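PDB 6S1Y: angiotensin-converting enzyme from Anopheles gambiae, which probably acts as a zinc-dependent peptidase of the angiotensin-converting enzyme family, trimming small peptides from their C-terminal end. Local coordinates for residues Y224-L229 and K236-T241; D58-A63 and G94-P99. All blocks are in the same frame, centred on the assembly; numbering follows the deposited sequence.

Contact 1: Y224-L229 and K236-T241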
loop_
_atom_site.group_PDB
_atom_site.type_symbol
_atom_site.label_atom_id
_atom_site.label_comp_id
_atom_site.label_asym_id
_atom_site.label_seq_id
_atom_site.Cartn_x
_atom_site.Cartn_y
_atom_site.Cartn_z
ATOM N N TYR A 224 1.853 -24.722 3.194
ATOM C CA TYR A 224 0.706 -25.131 4.002
ATOM C C TYR A 224 -0.603 -24.720 3.341
ATOM O O TYR A 224 -1.532 -25.522 3.227
ATOM C CB TYR A 224 0.817 -24.540 5.403
ATOM C CG TYR A 224 -0.248 -25.075 6.345
ATOM C CD1 TYR A 224 -0.070 -26.288 6.981
ATOM C CD2 TYR A 224 -1.445 -24.395 6.542
ATOM C CE1 TYR A 224 -1.038 -26.812 7.812
ATOM C CE2 TYR A 224 -2.430 -24.900 7.407
ATOM C CZ TYR A 224 -2.221 -26.110 8.033
ATOM O OH TYR A 224 -3.167 -26.630 8.865
ATOM N N VAL A 225 -0.686 -23.481 2.865
ATOM C CA VAL A 225 -1.905 -23.020 2.197
ATOM C C VAL A 225 -2.222 -23.914 1.009
ATOM O O VAL A 225 -3.365 -24.355 0.826
ATOM C CB VAL A 225 -1.762 -21.545 1.769
ATOM C CG1 VAL A 225 -2.945 -21.087 0.921
ATOM C CG2 VAL A 225 -1.625 -20.658 2.997
ATOM N N ARG A 226 -1.224 -24.202 0.179
ATOM C CA ARG A 226 -1.453 -25.058 -0.976
ATOM C C ARG A 226 -1.956 -26.434 -0.556
ATOM O O ARG A 226 -2.877 -26.983 -1.171
ATOM C CB ARG A 226 -0.174 -25.167 -1.799
ATOM C CG ARG A 226 -0.203 -26.193 -2.946
ATOM C CD ARG A 226 1.052 -26.117 -3.809
ATOM N NE ARG A 226 2.261 -26.507 -3.097
ATOM C CZ ARG A 226 3.492 -26.408 -3.610
ATOM N NH1 ARG A 226 3.651 -25.937 -4.825
ATOM N NH2 ARG A 226 4.555 -26.779 -2.894
ATOM N N TYR A 227 -1.373 -27.007 0.496
ATOM C CA TYR A 227 -1.841 -28.299 0.973
ATOM C C TYR A 227 -3.313 -28.239 1.376
ATOM O O TYR A 227 -4.098 -29.129 1.021
ATOM C CB TYR A 227 -0.961 -28.754 2.136
ATOM C CG TYR A 227 -1.482 -29.978 2.837
ATOM C CD1 TYR A 227 -2.392 -29.876 3.896
ATOM C CD2 TYR A 227 -1.058 -31.229 2.460
ATOM C CE1 TYR A 227 -2.875 -31.010 4.532
ATOM C CE2 TYR A 227 -1.512 -32.358 3.084
ATOM C CZ TYR A 227 -2.417 -32.252 4.106
ATOM O OH TYR A 227 -2.847 -33.400 4.679
ATOM N N LYS A 228 -3.715 -27.191 2.122
ATOM C CA LYS A 228 -5.103 -27.101 2.587
ATOM C C LYS A 228 -6.060 -26.807 1.436
ATOM O O LYS A 228 -7.172 -27.338 1.396
ATOM C CB LYS A 228 -5.250 -26.027 3.667
ATOM C CG LYS A 228 -4.461 -26.281 4.921
ATOM C CD LYS A 228 -4.964 -27.507 5.714
ATOM C CE LYS A 228 -5.854 -27.094 6.881
ATOM N NZ LYS A 228 -6.329 -28.288 7.609
ATOM N N LEU A 229 -5.675 -25.952 0.496
ATOM C CA LEU A 229 -6.568 -25.700 -0.638
ATOM C C LEU A 229 -6.775 -26.974 -1.461
ATOM O O LEU A 229 -7.871 -27.228 -1.966
ATOM C CB LEU A 229 -6.019 -24.594 -1.516
ATOM C CG LEU A 229 -6.063 -23.192 -0.931
ATOM C CD1 LEU A 229 -5.272 -22.265 -1.823
ATOM C CD2 LEU A 229 -7.500 -22.688 -0.815
ATOM N N LYS A 236 -7.245 -32.068 -8.975
ATOM C CA LYS A 236 -7.330 -31.567 -10.353
ATOM C C LYS A 236 -7.267 -30.043 -10.402
ATOM O O LYS A 236 -6.725 -29.478 -11.356
ATOM C CB LYS A 236 -8.615 -32.051 -11.039
ATOM C CG LYS A 236 -8.736 -31.630 -12.519
ATOM C CD LYS A 236 -10.028 -32.167 -13.175
ATOM C CE LYS A 236 -10.174 -31.749 -14.647
ATOM N NZ LYS A 236 -11.433 -32.282 -15.269
ATOM N N LEU A 237 -7.809 -29.370 -9.385
ATOM C CA LEU A 237 -7.774 -27.914 -9.348
ATOM C C LEU A 237 -6.453 -27.399 -8.792
ATOM O O LEU A 237 -5.883 -26.447 -9.333
ATOM C CB LEU A 237 -8.941 -27.380 -8.506
ATOM C CG LEU A 237 -10.239 -27.144 -9.282
ATOM C CD1 LEU A 237 -11.496 -27.271 -8.402
ATOM C CD2 LEU A 237 -10.160 -25.752 -9.935
ATOM N N VAL A 238 -5.942 -28.021 -7.729
ATOM C CA VAL A 238 -4.754 -27.539 -7.050
ATOM C C VAL A 238 -3.664 -28.599 -7.157
ATOM O O VAL A 238 -3.715 -29.636 -6.487
ATOM C CB VAL A 238 -5.029 -27.194 -5.577
ATOM C CG1 VAL A 238 -3.780 -26.554 -4.975
ATOM C CG2 VAL A 238 -6.261 -26.275 -5.436
ATOM N N SER A 239 -2.656 -28.315 -7.946
ATOM C CA SER A 239 -1.514 -29.201 -8.033
ATOM C C SER A 239 -0.765 -29.233 -6.701
ATOM O O SER A 239 -0.589 -28.202 -6.054
ATOM C CB SER A 239 -0.571 -28.733 -9.134
ATOM O OG SER A 239 0.677 -29.340 -8.918
ATOM N N PRO A 240 -0.286 -30.397 -6.268
ATOM C CA PRO A 240 0.540 -30.417 -5.055
ATOM C C PRO A 240 1.926 -29.832 -5.248
ATOM O O PRO A 240 2.603 -29.589 -4.235
ATOM C CB PRO A 240 0.620 -31.903 -4.704
ATOM C CG PRO A 240 0.498 -32.600 -6.025
ATOM C CD PRO A 240 -0.410 -31.737 -6.880
ATOM N N THR A 241 2.382 -29.598 -6.483
ATOM C CA THR A 241 3.761 -29.188 -6.710
ATOM C C THR A 241 3.906 -27.918 -7.510
ATOM O O THR A 241 5.010 -27.352 -7.535
ATOM C CB THR A 241 4.534 -30.278 -7.471
ATOM O OG1 THR A 241 3.846 -30.533 -8.698
ATOM C CG2 THR A 241 4.662 -31.555 -6.653
#
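Arg226 lays one face of its guanidinium group beneath the carbonyl oxygen of Pro240, which stands 3.2 Å above the plane and over its centre. Being above the plane, that oxygen is badly placed for the N-H of NE, although Arg226 NE and Pro240 O are 3.3 Å apart; the gain is probably electrostatic, a partly negative oxygen over a cationic group. The Arg226 side chain leaves the helix extended and bends only at chi3 (66°), which turns the head along the loop and sets Arg226 CD 3.5 Å from Ser239 O. NH1 gives a hydrogen bond to Gly242 O, while NH2 serves His593 O and Gly595 O, so one long arginine with several N-H groups joins helix, loop and C-terminal region. The loop after helix 203-233 contains an ST turn: Thr241 N donates to Ser239 OG at 3.0 Å and 163°, and Gly242 N also bonds to that hydroxyl, a short side chain suiting such a backbone-bonded bend. Pro240, with no N-H to satisfy, fits within it. Earlier in the loop, Val238 turns its branched end to the helix. Its CG1, anti to the backbone N (chi1 -174°), reaches to 4.1 Å from Arg226 CG, and its CG2 lies 4.3 Å from Leu229 CB. The two methyls thus meet residues one helical turn apart, Arg226 and Leu229, both also touched by Ile244.

Contact 2: D58-A63 and G94-P99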
loop_
_atom_site.group_PDB
_atom_site.type_symbol
_atom_site.label_atom_id
_atom_site.label_comp_id
_atom_site.label_asym_id
_atom_site.label_seq_id
_atom_site.Cartn_x
_atom_site.Cartn_y
_atom_site.Cartn_z
ATOM N N ASP A 58 -0.808 24.210 -14.722
ATOM C CA ASP A 58 -0.503 25.460 -14.026
ATOM C C ASP A 58 0.591 25.254 -12.992
ATOM O O ASP A 58 1.543 26.038 -12.910
ATOM C CB ASP A 58 -1.755 26.012 -13.341
ATOM C CG ASP A 58 -2.806 26.461 -14.325
ATOM O OD1 ASP A 58 -2.498 26.499 -15.539
ATOM O OD2 ASP A 58 -3.940 26.773 -13.883
ATOM N N PHE A 59 0.456 24.211 -12.171
ATOM C CA PHE A 59 1.472 23.954 -11.165
ATOM C C PHE A 59 2.808 23.644 -11.820
ATOM O O PHE A 59 3.863 24.052 -11.326
ATOM C CB PHE A 59 1.046 22.808 -10.256
ATOM C CG PHE A 59 2.129 22.364 -9.325
ATOM C CD1 PHE A 59 2.413 23.084 -8.185
ATOM C CD2 PHE A 59 2.879 21.240 -9.605
ATOM C CE1 PHE A 59 3.418 22.682 -7.330
ATOM C CE2 PHE A 59 3.888 20.837 -8.761
ATOM C CZ PHE A 59 4.153 21.557 -7.619
ATOM N N ALA A 60 2.775 22.925 -12.945
ATOM C CA ALA A 60 4.003 22.568 -13.643
ATOM C C ALA A 60 4.775 23.815 -14.057
ATOM O O ALA A 60 5.997 23.880 -13.888
ATOM C CB ALA A 60 3.678 21.702 -14.869
ATOM N N GLU A 61 4.074 24.813 -14.597
ATOM C CA GLU A 61 4.697 26.099 -14.894
ATOM C C GLU A 61 5.348 26.685 -13.644
ATOM O O GLU A 61 6.537 26.998 -13.636
ATOM C CB GLU A 61 3.657 27.066 -15.459
ATOM C CG GLU A 61 3.336 26.862 -16.922
ATOM C CD GLU A 61 2.127 27.675 -17.377
ATOM O OE1 GLU A 61 1.989 28.841 -16.951
ATOM O OE2 GLU A 61 1.310 27.141 -18.161
ATOM N N VAL A 62 4.573 26.845 -12.569
ATOM C CA VAL A 62 5.100 27.407 -11.329
ATOM C C VAL A 62 6.384 26.695 -10.917
ATOM O O VAL A 62 7.386 27.333 -10.574
ATOM C CB VAL A 62 4.032 27.335 -10.219
ATOM C CG1 VAL A 62 4.630 27.719 -8.867
ATOM C CG2 VAL A 62 2.815 28.219 -10.557
ATOM N N ALA A 63 6.376 25.353 -10.945
ATOM C CA ALA A 63 7.537 24.607 -10.448
ATOM C C ALA A 63 8.752 24.810 -11.341
ATOM O O ALA A 63 9.887 24.836 -10.848
ATOM C CB ALA A 63 7.214 23.113 -10.331
ATOM N N GLY A 94 10.508 16.431 -11.222
ATOM C CA GLY A 94 9.807 15.235 -11.653
ATOM C C GLY A 94 9.189 15.445 -13.020
ATOM O O GLY A 94 9.824 15.964 -13.952
ATOM N N TYR A 95 7.919 15.060 -13.141
ATOM C CA TYR A 95 7.235 15.151 -14.426
ATOM C C TYR A 95 7.175 16.586 -14.931
ATOM O O TYR A 95 7.138 16.821 -16.148
ATOM C CB TYR A 95 5.819 14.586 -14.316
ATOM C CG TYR A 95 5.748 13.075 -14.164
ATOM C CD1 TYR A 95 6.884 12.287 -14.286
ATOM C CD2 TYR A 95 4.536 12.443 -13.899
ATOM C CE1 TYR A 95 6.822 10.932 -14.146
ATOM C CE2 TYR A 95 4.458 11.070 -13.759
ATOM C CZ TYR A 95 5.606 10.317 -13.888
ATOM O OH TYR A 95 5.553 8.939 -13.750
ATOM N N ALA A 96 7.157 17.557 -14.020
ATOM C CA ALA A 96 7.077 18.950 -14.437
ATOM C C ALA A 96 8.278 19.365 -15.274
ATOM O O ALA A 96 8.235 20.430 -15.879
ATOM C CB ALA A 96 6.941 19.866 -13.214
ATOM N N ALA A 97 9.334 18.550 -15.346
ATOM C CA ALA A 97 10.461 18.885 -16.207
ATOM C C ALA A 97 10.113 18.835 -17.685
ATOM O O ALA A 97 10.895 19.329 -18.499
ATOM C CB ALA A 97 11.641 17.951 -15.938
ATOM N N LEU A 98 8.979 18.273 -18.056
ATOM C CA LEU A 98 8.697 18.107 -19.474
ATOM C C LEU A 98 8.090 19.377 -20.070
ATOM O O LEU A 98 7.402 20.129 -19.378
ATOM C CB LEU A 98 7.730 16.947 -19.696
ATOM C CG LEU A 98 8.180 15.534 -19.334
ATOM C CD1 LEU A 98 6.936 14.670 -19.123
ATOM C CD2 LEU A 98 9.079 14.921 -20.405
ATOM N N PRO A 99 8.316 19.628 -21.358
ATOM C CA PRO A 99 7.533 20.672 -22.030
ATOM C C PRO A 99 6.050 20.386 -21.832
ATOM O O PRO A 99 5.623 19.229 -21.768
ATOM C CB PRO A 99 7.954 20.565 -23.502
ATOM C CG PRO A 99 8.640 19.223 -23.632
ATOM C CD PRO A 99 9.213 18.903 -22.287
#
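Ala63 N donates to Phe59 O at 2.9 Å, a bond of the helical backbone that sets the methyl of Ala63 beside that of Ala60, one turn earlier, and both methyls point at Ala96. Ala96 CB approaches this pair from the facing turn, reaching 4.0 Å from Ala60 CA and 4.1 Å from Ala60 CB; Ala63 CB is a little farther, 4.4 Å from Ala96 CB. Three alanines therefore make up nearly all of the meeting surface, and their small size lets the backbones come close, with Ala60 CA and Ala96 CA only 4.8 Å apart.

The partner is a short 3-10 turn, in which Ala97 N bonds to Gly94 O at 3.0 Å and Leu98 N to Tyr95 O. Gly94 enters it with a positive phi (59°), a conformation that residues with a CB adopt less readily. Pro99 then takes the N-cap position of helix 100-119. The phenol of Tyr95 reaches into other parts of the chain, its OH bonded to Asp491 and Asn178, so the turn is pinned there as well. Phe59, on the same helix as Ala60, meets Tyr26 of helix 12-42 edge-to-face; helices 12-42 and 46-70 belong to the N-terminal helical region, which in relatives of this enzyme family lies over the mouth of the substrate channel.

Between helix 46-70 and the turn the chemistry is wholly apolar. With only methyls and one alpha carbon in close touch, the fit rests on shape and dispersion rather than on directional bonds; the buried surface of 104 Å² is modest, and neighbours such as Phe103 on Ala60 and Leu93 on Ala63 probably add to the hold.

Starting from the N terminus, after helix 12-42 the chain forms helix 46-70, passes through helix 81-90 and returns in the turn 94-99, where contact 2 closes a loop of 30 intervening residues just before helix 100-119. More than a hundred residues later comes helix 203-233, and contact 1 closes a far shorter loop, six residues lying between its segments, ahead of strand 244-245. The two loops follow in series, neither nested nor crossed. The contacts' centres are about 51 Å apart, on opposite sides of the chain's centre: contact 2 ties helix 46-70 to the turn leading into helix 100-119, whereas contact 1 ties the last turns of helix 203-233 to the loop that follows it.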